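Local coordinates for protein probable fumarate reductase Ifc3 (Shewanella frigidimarina, PDB 1QO8) that reduces fumarate to succinate in an essentially one-way reaction, using one FAD and four covalently bound c-type hemes per subunit, at residues G309-G312 against E316-A319; W356-P361 against Y537-G542; N270-K275 against T337-L342. All blocks are in the same frame, centred on the assembly; numbering follows the deposited sequence.

Contact 1: G309-G312 against E316-A319. With FAD (flavin-adenine dinucleotide), chain G.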
loop_
_atom_site.group_PDB
_atom_site.type_symbol
_atom_site.label_atom_id
_atom_site.label_comp_id
_atom_site.label_asym_id
_atom_site.label_seq_id
_atom_site.Cartn_x
_atom_site.Cartn_y
_atom_site.Cartn_z
ATOM N N GLY A 309 12.225 -1.700 12.544
ATOM C CA GLY A 309 11.347 -0.625 13.060
ATOM C C GLY A 309 10.387 -0.080 12.043
ATOM O O GLY A 309 10.182 -0.771 11.020
ATOM N N GLY A 310 9.787 1.132 12.234
ATOM C CA GLY A 310 8.561 1.416 11.437
ATOM C C GLY A 310 8.971 2.402 10.304
ATOM O O GLY A 310 10.180 2.636 10.112
ATOM N N TYR A 311 8.023 3.060 9.661
ATOM C CA TYR A 311 8.318 3.871 8.489
ATOM C C TYR A 311 7.765 5.284 8.723
ATOM O O TYR A 311 7.800 6.158 7.824
ATOM C CB TYR A 311 7.812 3.316 7.169
ATOM C CG TYR A 311 6.341 3.073 6.896
ATOM C CD1 TYR A 311 5.566 4.159 6.425
ATOM C CD2 TYR A 311 5.689 1.882 7.107
ATOM C CE1 TYR A 311 4.204 4.032 6.208
ATOM C CE2 TYR A 311 4.328 1.723 6.821
ATOM C CZ TYR A 311 3.599 2.814 6.363
ATOM O OH TYR A 311 2.266 2.722 6.052
ATOM N N GLY A 312 7.618 5.680 10.009
ATOM C CA GLY A 312 6.901 6.982 10.207
ATOM C C GLY A 312 7.711 8.161 9.839
ATOM O O GLY A 312 7.118 9.252 9.642
ATOM N N GLU A 316 8.146 9.888 1.854
ATOM C CA GLU A 316 7.577 9.399 0.577
ATOM C C GLU A 316 6.636 8.247 0.866
ATOM O O GLU A 316 5.548 8.203 0.275
ATOM C CB GLU A 316 8.707 8.898 -0.385
ATOM C CG GLU A 316 8.019 8.193 -1.557
ATOM C CD GLU A 316 8.864 7.689 -2.707
ATOM O OE1 GLU A 316 9.979 8.218 -2.876
ATOM O OE2 GLU A 316 8.381 6.776 -3.410
ATOM N N MET A 317 7.016 7.331 1.766
ATOM C CA MET A 317 6.118 6.244 2.072
ATOM C C MET A 317 4.823 6.778 2.715
ATOM O O MET A 317 3.697 6.398 2.395
ATOM C CB MET A 317 6.806 5.221 3.014
ATOM C CG MET A 317 7.947 4.447 2.342
ATOM S SD MET A 317 8.817 3.374 3.457
ATOM C CE MET A 317 7.724 2.094 3.956
ATOM N N ILE A 318 4.957 7.681 3.725
ATOM C CA ILE A 318 3.756 8.294 4.334
ATOM C C ILE A 318 2.871 9.001 3.314
ATOM O O ILE A 318 1.689 8.769 3.352
ATOM C CB ILE A 318 4.148 9.360 5.431
ATOM C CG1 ILE A 318 4.860 8.602 6.544
ATOM C CG2 ILE A 318 2.930 10.165 5.852
ATOM C CD1 ILE A 318 4.067 7.665 7.415
ATOM N N ALA A 319 3.386 9.853 2.452
ATOM C CA ALA A 319 2.650 10.574 1.444
ATOM C C ALA A 319 1.998 9.566 0.466
ATOM O O ALA A 319 0.832 9.753 0.158
ATOM C CB ALA A 319 3.517 11.537 0.647
HETATM P PA FAD G . 13.114 0.286 16.638
HETATM O O1A FAD G . 13.267 0.356 18.126
HETATM O O2A FAD G . 12.873 1.402 15.909
HETATM O O5B FAD G . 14.596 0.021 16.189
HETATM C C5B FAD G . 14.971 -0.323 14.792
HETATM C C4B FAD G . 16.577 -0.280 14.690
HETATM O O4B FAD G . 16.836 -0.643 13.247
HETATM C C3B FAD G . 17.113 1.186 14.785
HETATM O O3B FAD G . 17.986 1.514 15.770
HETATM C C2B FAD G . 17.381 1.619 13.297
HETATM O O2B FAD G . 18.464 2.565 13.120
HETATM C C1B FAD G . 17.851 0.321 12.757
HETATM N N9A FAD G . 17.702 0.213 11.300
HETATM C C8A FAD G . 16.697 0.700 10.503
HETATM N N7A FAD G . 16.942 0.526 9.233
HETATM C C5A FAD G . 18.176 -0.114 9.170
HETATM C C6A FAD G . 19.042 -0.503 8.060
HETATM N N6A FAD G . 18.736 -0.341 6.803
HETATM N N1A FAD G . 20.183 -1.134 8.436
HETATM C C2A FAD G . 20.592 -1.254 9.744
HETATM N N3A FAD G . 19.862 -0.903 10.827
HETATM C C4A FAD G . 18.690 -0.320 10.456
HETATM N N1 FAD G . 4.914 1.137 22.304
HETATM C C2 FAD G . 4.557 0.471 23.370
HETATM O O2 FAD G . 4.077 -0.613 23.427
HETATM N N3 FAD G . 4.712 0.998 24.688
HETATM C C4 FAD G . 5.284 2.264 24.760
HETATM O O4 FAD G . 5.402 2.791 25.830
HETATM C C4X FAD G . 5.614 3.009 23.548
HETATM N N5 FAD G . 6.104 4.255 23.634
HETATM C C5X FAD G . 6.490 4.929 22.525
HETATM C C6 FAD G . 7.009 6.221 22.688
HETATM C C7 FAD G . 7.418 6.927 21.583
HETATM C C7M FAD G . 7.984 8.308 21.671
HETATM C C8 FAD G . 7.336 6.291 20.291
HETATM C C8M FAD G . 7.846 7.023 19.088
HETATM C C9 FAD G . 6.858 5.016 20.133
HETATM C C9A FAD G . 6.426 4.297 21.223
HETATM N N10 FAD G . 5.886 2.996 21.182
HETATM C C10 FAD G . 5.482 2.346 22.284
HETATM C "C1'" FAD G . 6.115 2.138 19.976
HETATM C "C2'" FAD G . 7.281 1.132 20.258
HETATM O "O2'" FAD G . 8.222 1.986 20.991
HETATM C "C3'" FAD G . 7.965 0.905 18.887
HETATM O "O3'" FAD G . 7.039 0.348 17.945
HETATM C "C4'" FAD G . 8.890 -0.347 19.055
HETATM O "O4'" FAD G . 9.925 0.114 19.977
HETATM C "C5'" FAD G . 9.571 -0.566 17.657
HETATM O "O5'" FAD G . 10.756 -1.527 17.996
HETATM P P FAD G . 11.643 -2.150 16.901
HETATM O O1P FAD G . 12.608 -3.032 17.660
HETATM O O2P FAD G . 10.728 -2.689 15.998
HETATM O O3P FAD G . 12.210 -0.996 16.234
#
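Y311 lays its ring obliquely against M317 and I318, side chains from the first turn of helix 315-321. Its bond to CB points toward the helix, and with CG between backbone N and carbonyl carbon (chi1 61°) the ring lies against both. M317 bends at chi3 (67°), and the bend carries its methyl in: CE lies 3.4 Å from Y311 CG and equally close to Y311 CB. The sulfur follows in a Met-aromatic contact, with M317 SD 5.0 Å from the Y311 ring centroid and well off the ring normal. Further out, I318 CD1 meets Y311 CE1 at 3.8 Å, while I318 CG1 rests near the carbonyl O of G312 at 3.9 Å. No hydrogen bond spans the segments; Y311 OH bonds to I354 O. Replacing Y311 with an alanine would probably leave M317 CE and I318 CD1 facing a gap and the I354 carbonyl without this donor. At the other end of the loop, G309 CA comes 3.3 Å from O3P of FAD, where a side chain would strike the phosphate. The unit follows strand 303-306 of the parallel FAD-domain sheet; I318 presses on V357 of strand 357-364, and M317 on V341 and L342 of helix 339-346.

Contact 2: W356-P361 against Y537-G542. With FAD (flavin-adenine dinucleotide), chain G.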
loop_
_atom_site.group_PDB
_atom_site.type_symbol
_atom_site.label_atom_id
_atom_site.label_comp_id
_atom_site.label_asym_id
_atom_site.label_seq_id
_atom_site.Cartn_x
_atom_site.Cartn_y
_atom_site.Cartn_z
ATOM N N TRP A 356 -1.400 1.262 7.127
ATOM C CA TRP A 356 -2.122 1.650 8.356
ATOM C C TRP A 356 -1.153 2.384 9.309
ATOM O O TRP A 356 -0.134 1.766 9.664
ATOM C CB TRP A 356 -2.883 0.486 9.041
ATOM C CG TRP A 356 -4.165 0.300 8.265
ATOM C CD1 TRP A 356 -4.377 -0.550 7.215
ATOM C CD2 TRP A 356 -5.383 1.017 8.441
ATOM N NE1 TRP A 356 -5.654 -0.421 6.713
ATOM C CE2 TRP A 356 -6.281 0.552 7.446
ATOM C CE3 TRP A 356 -5.773 2.035 9.312
ATOM C CZ2 TRP A 356 -7.572 1.080 7.316
ATOM C CZ3 TRP A 356 -7.046 2.571 9.158
ATOM C CH2 TRP A 356 -7.938 2.052 8.207
ATOM N N VAL A 357 -1.335 3.692 9.418
ATOM C CA VAL A 357 -0.469 4.596 10.166
ATOM C C VAL A 357 -1.242 5.315 11.302
ATOM O O VAL A 357 -2.379 5.819 11.231
ATOM C CB VAL A 357 0.186 5.625 9.235
ATOM C CG1 VAL A 357 1.126 6.602 9.959
ATOM C CG2 VAL A 357 0.915 4.881 8.089
ATOM N N GLN A 358 -0.657 5.100 12.496
ATOM C CA GLN A 358 -1.217 5.688 13.731
ATOM C C GLN A 358 -0.461 6.981 14.005
ATOM O O GLN A 358 0.768 7.080 13.887
ATOM C CB GLN A 358 -1.187 4.780 14.914
ATOM C CG GLN A 358 -1.547 5.480 16.258
ATOM C CD GLN A 358 -1.187 4.439 17.295
ATOM O OE1 GLN A 358 -0.032 4.297 17.658
ATOM N NE2 GLN A 358 -2.191 3.686 17.714
ATOM N N ALA A 359 -1.303 7.946 14.401
ATOM C CA ALA A 359 -0.726 9.255 14.748
ATOM C C ALA A 359 -1.093 9.697 16.156
ATOM O O ALA A 359 -2.103 9.269 16.660
ATOM C CB ALA A 359 -1.336 10.320 13.829
ATOM N N HIS A 360 -0.536 10.817 16.588
ATOM C CA HIS A 360 -0.879 11.358 17.911
ATOM C C HIS A 360 -1.260 12.789 17.629
ATOM O O HIS A 360 -0.601 13.485 16.893
ATOM C CB HIS A 360 0.305 11.175 18.873
ATOM C CG HIS A 360 0.022 11.785 20.211
ATOM N ND1 HIS A 360 -0.226 11.064 21.346
ATOM C CD2 HIS A 360 -0.026 13.090 20.588
ATOM C CE1 HIS A 360 -0.454 11.880 22.368
ATOM N NE2 HIS A 360 -0.269 13.085 21.920
ATOM N N PRO A 361 -2.366 13.270 18.193
ATOM C CA PRO A 361 -2.813 14.605 17.988
ATOM C C PRO A 361 -1.970 15.780 18.300
ATOM O O PRO A 361 -2.111 16.823 17.657
ATOM C CB PRO A 361 -4.197 14.684 18.684
ATOM C CG PRO A 361 -4.223 13.509 19.558
ATOM C CD PRO A 361 -3.185 12.465 19.165
ATOM N N TYR A 537 -5.578 -2.577 12.662
ATOM C CA TYR A 537 -5.649 -1.148 12.261
ATOM C C TYR A 537 -5.290 -0.206 13.383
ATOM O O TYR A 537 -5.283 1.005 13.118
ATOM C CB TYR A 537 -7.052 -0.808 11.709
ATOM C CG TYR A 537 -7.434 -1.402 10.378
ATOM C CD1 TYR A 537 -6.616 -2.328 9.726
ATOM C CD2 TYR A 537 -8.614 -1.016 9.731
ATOM C CE1 TYR A 537 -6.970 -2.846 8.490
ATOM C CE2 TYR A 537 -8.990 -1.531 8.489
ATOM C CZ TYR A 537 -8.152 -2.437 7.874
ATOM O OH TYR A 537 -8.450 -2.963 6.645
ATOM N N ASN A 538 -4.928 -0.635 14.601
ATOM C CA ASN A 538 -4.619 0.428 15.613
ATOM C C ASN A 538 -3.820 -0.195 16.719
ATOM O O ASN A 538 -4.327 -1.151 17.326
ATOM C CB ASN A 538 -5.923 1.037 16.125
ATOM C CG ASN A 538 -5.648 2.149 17.133
ATOM O OD1 ASN A 538 -4.941 3.120 16.896
ATOM N ND2 ASN A 538 -6.119 1.961 18.357
ATOM N N ARG A 539 -2.619 0.308 16.998
ATOM C CA ARG A 539 -1.784 -0.282 18.074
ATOM C C ARG A 539 -2.348 0.199 19.426
ATOM O O ARG A 539 -2.503 1.424 19.495
ATOM C CB ARG A 539 -0.345 0.246 17.925
ATOM C CG ARG A 539 0.678 -0.050 19.016
ATOM C CD ARG A 539 1.905 0.876 19.018
ATOM N NE ARG A 539 1.362 2.228 19.313
ATOM C CZ ARG A 539 1.300 2.862 20.479
ATOM N NH1 ARG A 539 1.883 2.245 21.511
ATOM N NH2 ARG A 539 0.674 4.027 20.605
ATOM N N LEU A 540 -2.579 -0.683 20.402
ATOM C CA LEU A 540 -2.703 -0.230 21.792
ATOM C C LEU A 540 -1.427 0.071 22.541
ATOM O O LEU A 540 -0.381 -0.607 22.434
ATOM C CB LEU A 540 -3.463 -1.357 22.558
ATOM C CG LEU A 540 -4.870 -1.645 22.006
ATOM C CD1 LEU A 540 -5.709 -2.545 22.900
ATOM C CD2 LEU A 540 -5.657 -0.328 21.873
ATOM N N GLY A 541 -1.402 1.078 23.391
ATOM C CA GLY A 541 -0.265 1.397 24.282
ATOM C C GLY A 541 0.209 0.160 25.045
ATOM O O GLY A 541 -0.613 -0.599 25.573
ATOM N N GLY A 542 1.484 -0.235 24.945
ATOM C CA GLY A 542 2.068 -1.331 25.624
ATOM C C GLY A 542 2.246 -2.613 24.807
ATOM O O GLY A 542 3.020 -3.529 25.144
HETATM P PA FAD G . 13.114 0.286 16.638
HETATM O O1A FAD G . 13.267 0.356 18.126
HETATM O O2A FAD G . 12.873 1.402 15.909
HETATM O O5B FAD G . 14.596 0.021 16.189
HETATM C C5B FAD G . 14.971 -0.323 14.792
HETATM C C4B FAD G . 16.577 -0.280 14.690
HETATM O O4B FAD G . 16.836 -0.643 13.247
HETATM C C3B FAD G . 17.113 1.186 14.785
HETATM O O3B FAD G . 17.986 1.514 15.770
HETATM C C2B FAD G . 17.381 1.619 13.297
HETATM O O2B FAD G . 18.464 2.565 13.120
HETATM C C1B FAD G . 17.851 0.321 12.757
HETATM N N9A FAD G . 17.702 0.213 11.300
HETATM C C8A FAD G . 16.697 0.700 10.503
HETATM N N7A FAD G . 16.942 0.526 9.233
HETATM C C5A FAD G . 18.176 -0.114 9.170
HETATM C C6A FAD G . 19.042 -0.503 8.060
HETATM N N6A FAD G . 18.736 -0.341 6.803
HETATM N N1A FAD G . 20.183 -1.134 8.436
HETATM C C2A FAD G . 20.592 -1.254 9.744
HETATM N N3A FAD G . 19.862 -0.903 10.827
HETATM C C4A FAD G . 18.690 -0.320 10.456
HETATM N N1 FAD G . 4.914 1.137 22.304
HETATM C C2 FAD G . 4.557 0.471 23.370
HETATM O O2 FAD G . 4.077 -0.613 23.427
HETATM N N3 FAD G . 4.712 0.998 24.688
HETATM C C4 FAD G . 5.284 2.264 24.760
HETATM O O4 FAD G . 5.402 2.791 25.830
HETATM C C4X FAD G . 5.614 3.009 23.548
HETATM N N5 FAD G . 6.104 4.255 23.634
HETATM C C5X FAD G . 6.490 4.929 22.525
HETATM C C6 FAD G . 7.009 6.221 22.688
HETATM C C7 FAD G . 7.418 6.927 21.583
HETATM C C7M FAD G . 7.984 8.308 21.671
HETATM C C8 FAD G . 7.336 6.291 20.291
HETATM C C8M FAD G . 7.846 7.023 19.088
HETATM C C9 FAD G . 6.858 5.016 20.133
HETATM C C9A FAD G . 6.426 4.297 21.223
HETATM N N10 FAD G . 5.886 2.996 21.182
HETATM C C10 FAD G . 5.482 2.346 22.284
HETATM C "C1'" FAD G . 6.115 2.138 19.976
HETATM C "C2'" FAD G . 7.281 1.132 20.258
HETATM O "O2'" FAD G . 8.222 1.986 20.991
HETATM C "C3'" FAD G . 7.965 0.905 18.887
HETATM O "O3'" FAD G . 7.039 0.348 17.945
HETATM C "C4'" FAD G . 8.890 -0.347 19.055
HETATM O "O4'" FAD G . 9.925 0.114 19.977
HETATM C "C5'" FAD G . 9.571 -0.566 17.657
HETATM O "O5'" FAD G . 10.756 -1.527 17.996
HETATM P P FAD G . 11.643 -2.150 16.901
HETATM O O1P FAD G . 12.608 -3.032 17.660
HETATM O O2P FAD G . 10.728 -2.689 15.998
HETATM O O3P FAD G . 12.210 -0.996 16.234
HETATM O O HOH W 1 -6.699 -2.494 4.717
#
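Q358, on strand 357-364, reaches across to the loop N538-R539 that runs into helix 543-563, in the FAD-binding fold of the fumarate reductase/succinate dehydrogenase family. From CB its chain is extended, CG anti to the backbone N (chi1 170°), and CG passes N538 OD1 at 4.2 Å. At the tip, CD sets the amide nearly perpendicular to the R539 guanidinium. OE1 takes two N-H groups from R539, side-on: NE at 3.0 Å in the carbonyl plane, on a lone pair, and NH2 from above that plane. NE2 gives one hydrogen to the backbone O of R539, again on a lone pair, at 2.9 Å, and the other to N538 OD1, which it meets from above the carbonyl plane of N538. Both amide ends are thus used, four bonds in all, and a flipped amide would probably lose these bonds. R539 is held edge-on by Q358, while its NH1 comes 3.3 Å from N1 of FAD; R539 probably binds fumarate and succinate, as in related enzymes, which would make Q358 a second-shell residue that holds it in place.

At the other end of the contact, W356 and Y537 stack face to face, the five-membered ring of W356 and the Y537 ring 3.7 Å apart between centroids, planes at 14°. R322 adds a cation-pi contact to W356, and L516 of the second subunit packs on it. One water ties the stacked pair together at the rim: it accepts from W356 NE1 and lies 2.6 Å from Y537 OH.

Contact 3: N270-K275 against T337-L342. With FAD (flavin-adenine dinucleotide), chain G.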
loop_
_atom_site.group_PDB
_atom_site.type_symbol
_atom_site.label_atom_id
_atom_site.label_comp_id
_atom_site.label_asym_id
_atom_site.label_seq_id
_atom_site.Cartn_x
_atom_site.Cartn_y
_atom_site.Cartn_z
ATOM N N ASN A 270 26.787 2.397 12.547
ATOM C CA ASN A 270 26.922 3.166 11.296
ATOM C C ASN A 270 27.081 2.181 10.114
ATOM O O ASN A 270 27.831 2.445 9.175
ATOM C CB ASN A 270 28.058 4.140 11.403
ATOM C CG ASN A 270 28.119 4.867 12.726
ATOM O OD1 ASN A 270 27.238 5.708 13.059
ATOM N ND2 ASN A 270 29.200 4.641 13.526
ATOM N N SER A 271 26.252 1.147 10.087
ATOM C CA SER A 271 26.192 0.103 9.077
ATOM C C SER A 271 24.733 -0.069 8.610
ATOM O O SER A 271 23.923 -0.734 9.265
ATOM C CB SER A 271 26.628 -1.216 9.775
ATOM O OG SER A 271 27.960 -0.923 10.212
ATOM N N ARG A 272 24.423 0.568 7.499
ATOM C CA ARG A 272 23.119 0.479 6.886
ATOM C C ARG A 272 22.997 -0.643 5.842
ATOM O O ARG A 272 23.714 -0.698 4.798
ATOM C CB ARG A 272 22.789 1.826 6.217
ATOM C CG ARG A 272 21.391 1.765 5.602
ATOM C CD ARG A 272 21.120 3.180 5.085
ATOM N NE ARG A 272 19.699 3.310 4.874
ATOM C CZ ARG A 272 19.159 4.291 4.145
ATOM N NH1 ARG A 272 19.911 5.233 3.602
ATOM N NH2 ARG A 272 17.833 4.298 3.999
ATOM N N VAL A 273 22.028 -1.503 6.147
ATOM C CA VAL A 273 21.707 -2.568 5.214
ATOM C C VAL A 273 20.869 -1.921 4.083
ATOM O O VAL A 273 19.952 -1.143 4.401
ATOM C CB VAL A 273 20.922 -3.708 5.862
ATOM C CG1 VAL A 273 20.397 -4.629 4.733
ATOM C CG2 VAL A 273 21.772 -4.506 6.847
ATOM N N VAL A 274 21.292 -2.178 2.845
ATOM C CA VAL A 274 20.680 -1.561 1.673
ATOM C C VAL A 274 20.070 -2.491 0.650
ATOM O O VAL A 274 19.320 -2.136 -0.253
ATOM C CB VAL A 274 21.704 -0.663 1.002
ATOM C CG1 VAL A 274 22.057 0.593 1.760
ATOM C CG2 VAL A 274 23.024 -1.434 0.662
ATOM N N LYS A 275 20.285 -3.820 0.741
ATOM C CA LYS A 275 19.712 -4.777 -0.150
ATOM C C LYS A 275 19.725 -6.165 0.441
ATOM O O LYS A 275 20.655 -6.462 1.181
ATOM C CB LYS A 275 20.581 -4.775 -1.456
ATOM C CG LYS A 275 19.757 -5.463 -2.552
ATOM C CD LYS A 275 20.468 -5.444 -3.897
ATOM C CE LYS A 275 19.351 -5.473 -4.948
ATOM N NZ LYS A 275 19.329 -6.790 -5.649
ATOM N N THR A 337 12.759 4.848 8.912
ATOM C CA THR A 337 12.596 5.225 7.542
ATOM C C THR A 337 12.094 4.093 6.642
ATOM O O THR A 337 12.134 4.323 5.418
ATOM C CB THR A 337 13.754 5.990 6.927
ATOM O OG1 THR A 337 14.922 5.165 6.879
ATOM C CG2 THR A 337 13.953 7.334 7.730
ATOM N N GLY A 338 11.617 3.016 7.251
ATOM C CA GLY A 338 10.870 2.005 6.474
ATOM C C GLY A 338 11.826 1.101 5.636
ATOM O O GLY A 338 11.316 0.359 4.775
ATOM N N ASP A 339 13.142 1.084 5.959
ATOM C CA ASP A 339 14.082 0.437 5.053
ATOM C C ASP A 339 13.723 -1.036 4.924
ATOM O O ASP A 339 13.920 -1.686 3.879
ATOM C CB ASP A 339 15.518 0.530 5.600
ATOM C CG ASP A 339 16.130 1.879 5.606
ATOM O OD1 ASP A 339 15.622 2.808 4.942
ATOM O OD2 ASP A 339 17.199 2.095 6.240
ATOM N N GLY A 340 13.419 -1.638 6.052
ATOM C CA GLY A 340 13.138 -3.071 6.156
ATOM C C GLY A 340 11.970 -3.505 5.284
ATOM O O GLY A 340 12.028 -4.492 4.516
ATOM N N VAL A 341 10.888 -2.722 5.306
ATOM C CA VAL A 341 9.806 -2.822 4.360
ATOM C C VAL A 341 10.226 -2.578 2.919
ATOM O O VAL A 341 9.710 -3.323 2.070
ATOM C CB VAL A 341 8.645 -1.818 4.711
ATOM C CG1 VAL A 341 7.746 -1.523 3.523
ATOM C CG2 VAL A 341 7.800 -2.373 5.903
ATOM N N LEU A 342 10.982 -1.526 2.567
ATOM C CA LEU A 342 11.393 -1.326 1.208
ATOM C C LEU A 342 12.243 -2.481 0.661
ATOM O O LEU A 342 11.962 -2.916 -0.451
ATOM C CB LEU A 342 12.184 -0.037 1.017
ATOM C CG LEU A 342 11.332 1.208 1.401
ATOM C CD1 LEU A 342 12.294 2.388 1.415
ATOM C CD2 LEU A 342 10.118 1.299 0.466
HETATM P PA FAD G . 13.114 0.286 16.638
HETATM O O1A FAD G . 13.267 0.356 18.126
HETATM O O2A FAD G . 12.873 1.402 15.909
HETATM O O5B FAD G . 14.596 0.021 16.189
HETATM C C5B FAD G . 14.971 -0.323 14.792
HETATM C C4B FAD G . 16.577 -0.280 14.690
HETATM O O4B FAD G . 16.836 -0.643 13.247
HETATM C C3B FAD G . 17.113 1.186 14.785
HETATM O O3B FAD G . 17.986 1.514 15.770
HETATM C C2B FAD G . 17.381 1.619 13.297
HETATM O O2B FAD G . 18.464 2.565 13.120
HETATM C C1B FAD G . 17.851 0.321 12.757
HETATM N N9A FAD G . 17.702 0.213 11.300
HETATM C C8A FAD G . 16.697 0.700 10.503
HETATM N N7A FAD G . 16.942 0.526 9.233
HETATM C C5A FAD G . 18.176 -0.114 9.170
HETATM C C6A FAD G . 19.042 -0.503 8.060
HETATM N N6A FAD G . 18.736 -0.341 6.803
HETATM N N1A FAD G . 20.183 -1.134 8.436
HETATM C C2A FAD G . 20.592 -1.254 9.744
HETATM N N3A FAD G . 19.862 -0.903 10.827
HETATM C C4A FAD G . 18.690 -0.320 10.456
HETATM N N1 FAD G . 4.914 1.137 22.304
HETATM C C2 FAD G . 4.557 0.471 23.370
HETATM O O2 FAD G . 4.077 -0.613 23.427
HETATM N N3 FAD G . 4.712 0.998 24.688
HETATM C C4 FAD G . 5.284 2.264 24.760
HETATM O O4 FAD G . 5.402 2.791 25.830
HETATM C C4X FAD G . 5.614 3.009 23.548
HETATM N N5 FAD G . 6.104 4.255 23.634
HETATM C C5X FAD G . 6.490 4.929 22.525
HETATM C C6 FAD G . 7.009 6.221 22.688
HETATM C C7 FAD G . 7.418 6.927 21.583
HETATM C C7M FAD G . 7.984 8.308 21.671
HETATM C C8 FAD G . 7.336 6.291 20.291
HETATM C C8M FAD G . 7.846 7.023 19.088
HETATM C C9 FAD G . 6.858 5.016 20.133
HETATM C C9A FAD G . 6.426 4.297 21.223
HETATM N N10 FAD G . 5.886 2.996 21.182
HETATM C C10 FAD G . 5.482 2.346 22.284
HETATM C "C1'" FAD G . 6.115 2.138 19.976
HETATM C "C2'" FAD G . 7.281 1.132 20.258
HETATM O "O2'" FAD G . 8.222 1.986 20.991
HETATM C "C3'" FAD G . 7.965 0.905 18.887
HETATM O "O3'" FAD G . 7.039 0.348 17.945
HETATM C "C4'" FAD G . 8.890 -0.347 19.055
HETATM O "O4'" FAD G . 9.925 0.114 19.977
HETATM C "C5'" FAD G . 9.571 -0.566 17.657
HETATM O "O5'" FAD G . 10.756 -1.527 17.996
HETATM P P FAD G . 11.643 -2.150 16.901
HETATM O O1P FAD G . 12.608 -3.032 17.660
HETATM O O2P FAD G . 10.728 -2.689 15.998
HETATM O O3P FAD G . 12.210 -0.996 16.234
#
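R272, on an edge strand of the FAD domain, and D339, in the first turn of helix 339-346, form a salt bridge beside the adenine of the Rossmann-like FAD site. In the salt bridge the arginine grips the carboxylate side-on: NH2 reaches D339 OD1 at 2.8 Å on the syn side but tilted out of the carboxylate plane, NE reaches OD2 at 3.1 Å from above the plane, and a weak second bond joins NH2 to OD2. The extended chain of R272, CG anti to the backbone N (chi1 -178°), brings the guanidinium to D339 with its edge leading. Both partners have further charges: NH1 of R272 pairs with D102, and OD2 of D339 with K152. An uncharged donor, T337 OG1, adds a hydrogen bond to D339 OD1 from the carboxylate face opposite R272 NH2. With so many positive and donor groups around it, the aspartate is likely to stay ionised. Bonds to the adenine form the third group. The backbone of V273 reads its edge: N donates to N1A at 3.0 Å, nearly straight at 166°, and O accepts from N6A. The same amino group gives its other hydrogen to the aspartate, N6A to D339 OD2 at 2.9 Å.

The three contacts are set out along the FAD: contact 3 at the adenine, contact 1 by the pyrophosphate, and contact 2 at the flavin ring, where R539 and G542 belong, by similarity, to the fumarate site. Contact 1 lies between the others, its centre 12 Å from that of contact 3 and 14 Å from that of contact 2. It touches both: G310 O sits 3.2 Å from G338 N, a probable hydrogen bond to the turn before D339, and Y311 OH packs on V357 CG2 at 3.3 Å. Contacts 2 and 3 do not meet, their nearest atoms about 10 Å apart, and the cofactor spans them. Contacts 1 and 2 also reach the second subunit.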